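Local coordinates for protein GTP binding regulator (PDB 1VR8) that is of unknown function but has a fold similar to the Ran-binding protein Mog1p, which suggests a role in regulating a GTP-binding protein, at residues Tyr17-Ala22 with Lys48-Val53. Sequence-based numbering, arbitrary orientation.
Sequences YSLDTA and KGKVAV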
loop_
_atom_site.group_PDB
_atom_site.type_symbol
_atom_site.label_atom_id
_atom_site.label_comp_id
_atom_site.label_asym_id
_atom_site.label_seq_id
_atom_site.Cartn_x
_atom_site.Cartn_y
_atom_site.Cartn_z
ATOM N N TYR A 17 -4.477 -8.071 12.287
ATOM C CA TYR A 17 -5.340 -8.389 11.149
ATOM C C TYR A 17 -4.553 -9.212 10.114
ATOM O O TYR A 17 -3.355 -9.009 9.955
ATOM C CB TYR A 17 -5.761 -7.089 10.503
ATOM C CG TYR A 17 -7.068 -7.059 9.750
ATOM C CD1 TYR A 17 -8.281 -6.946 10.439
ATOM C CD2 TYR A 17 -7.094 -7.038 8.364
ATOM C CE1 TYR A 17 -9.485 -6.856 9.742
ATOM C CE2 TYR A 17 -8.305 -6.975 7.652
ATOM C CZ TYR A 17 -9.489 -6.870 8.347
ATOM O OH TYR A 17 -10.681 -6.767 7.631
ATOM N N SER A 18 -5.238 -10.143 9.450
ATOM C CA SER A 18 -4.658 -10.945 8.385
ATOM C C SER A 18 -4.267 -10.127 7.166
ATOM O O SER A 18 -5.018 -9.274 6.692
ATOM C CB SER A 18 -5.670 -12.035 7.977
ATOM O OG SER A 18 -5.453 -12.517 6.682
ATOM N N LEU A 19 -3.091 -10.414 6.621
ATOM C CA LEU A 19 -2.664 -9.784 5.385
ATOM C C LEU A 19 -3.663 -10.073 4.248
ATOM O O LEU A 19 -4.024 -9.187 3.454
ATOM C CB LEU A 19 -1.257 -10.239 5.024
ATOM C CG LEU A 19 -0.705 -9.626 3.726
ATOM C CD1 LEU A 19 0.762 -9.365 3.875
ATOM C CD2 LEU A 19 -0.948 -10.544 2.569
ATOM N N ASP A 20 -4.110 -11.321 4.166
ATOM C CA ASP A 20 -5.071 -11.688 3.128
ATOM C C ASP A 20 -6.351 -10.887 3.268
ATOM O O ASP A 20 -6.894 -10.347 2.288
ATOM C CB ASP A 20 -5.371 -13.182 3.206
ATOM C CG ASP A 20 -4.276 -14.047 2.591
ATOM O OD1 ASP A 20 -3.280 -13.515 2.057
ATOM O OD2 ASP A 20 -4.424 -15.295 2.656
ATOM N N THR A 21 -6.853 -10.788 4.489
ATOM C CA THR A 21 -8.096 -10.066 4.700
ATOM C C THR A 21 -7.920 -8.587 4.400
ATOM O O THR A 21 -8.812 -7.958 3.855
ATOM C CB THR A 21 -8.676 -10.324 6.119
ATOM O OG1 THR A 21 -8.677 -11.737 6.368
ATOM C CG2 THR A 21 -10.104 -9.837 6.161
ATOM N N ALA A 22 -6.729 -8.053 4.654
ATOM C CA ALA A 22 -6.414 -6.675 4.308
ATOM C C ALA A 22 -6.564 -6.389 2.797
ATOM O O ALA A 22 -6.886 -5.284 2.414
ATOM C CB ALA A 22 -5.050 -6.327 4.743
ATOM N N LYS A 48 8.631 -9.554 1.586
ATOM C CA LYS A 48 7.845 -10.772 1.548
ATOM C C LYS A 48 6.394 -10.413 1.866
ATOM O O LYS A 48 6.049 -10.030 2.976
ATOM C CB LYS A 48 8.457 -11.820 2.470
ATOM C CG LYS A 48 9.822 -12.328 1.908
ATOM C CD LYS A 48 10.392 -13.502 2.677
ATOM C CE LYS A 48 11.743 -13.997 2.120
ATOM N N GLY A 49 5.552 -10.498 0.849
ATOM C CA GLY A 49 4.183 -10.033 0.922
ATOM C C GLY A 49 3.330 -10.598 -0.203
ATOM O O GLY A 49 3.545 -11.730 -0.655
ATOM N N LYS A 50 2.353 -9.801 -0.624
ATOM C CA LYS A 50 1.494 -10.128 -1.752
ATOM C C LYS A 50 1.249 -8.893 -2.566
ATOM O O LYS A 50 1.337 -7.761 -2.068
ATOM C CB LYS A 50 0.163 -10.736 -1.293
ATOM C CG LYS A 50 0.362 -12.026 -0.588
ATOM C CD LYS A 50 -0.934 -12.793 -0.384
ATOM C CE LYS A 50 -0.667 -14.050 0.425
ATOM N NZ LYS A 50 -1.893 -14.874 0.502
ATOM N N VAL A 51 0.962 -9.110 -3.842
ATOM C CA VAL A 51 0.458 -8.078 -4.718
ATOM C C VAL A 51 -0.915 -8.516 -5.265
ATOM O O VAL A 51 -1.091 -9.665 -5.685
ATOM C CB VAL A 51 1.421 -7.736 -5.872
ATOM C CG1 VAL A 51 1.737 -8.945 -6.703
ATOM C CG2 VAL A 51 0.834 -6.634 -6.754
ATOM N N ALA A 52 -1.843 -7.569 -5.259
ATOM C CA ALA A 52 -3.185 -7.733 -5.770
ATOM C C ALA A 52 -3.444 -6.732 -6.851
ATOM O O ALA A 52 -2.908 -5.597 -6.810
ATOM C CB ALA A 52 -4.188 -7.552 -4.625
ATOM N N VAL A 53 -4.194 -7.142 -7.867
ATOM C CA VAL A 53 -4.647 -6.248 -8.916
ATOM C C VAL A 53 -6.152 -6.055 -8.803
ATOM O O VAL A 53 -6.915 -7.031 -8.748
ATOM C CB VAL A 53 -4.298 -6.780 -10.326
ATOM C CG1 VAL A 53 -4.733 -5.781 -11.403
ATOM C CG2 VAL A 53 -2.827 -7.051 -10.455
#
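Lys50 reaches from the antiparallel sheet of this Mog1p-like fold to Leu19 and Asp20 in the first turn of helix 19-24. Strand 45-56 supplies the lysine and lies between strands 32-39 and 59-67. The side chain leaves the strand toward the helix. CD is anti to CA (chi2 -168°), and the extended chain carries NZ past Leu19 to Asp20. Lys50 CB lies 4.0 Å from Leu19 CD2. Lys50 CG comes closer, 3.7 Å from the same methyl. CD also packs on Leu19 CD2, and here the chain begins to pass from leucine to aspartate. Lys50 CE is 3.1 Å from Asp20 OD1. NZ ends the run in a salt bridge with Asp20. Leu19 also touches Val65 of the neighbouring strand, and Lys50 touches Ile23 and Glu38. Without the chain beyond CB, as with an alanine here, the Asp20 carboxylate would probably lose this positive mate and Leu19 CD2 its contacts with CG and CD. On the helix side, Ser18 is the N-cap, and its OG accepts a nearly straight bond from Thr21 N (167°). The lysine ammonium favours one carboxylate oxygen: Lys50 NZ lies 2.5 Å from Asp20 OD1, short enough that the exact length is doubtful, and 3.4 Å from Asp20 OD2.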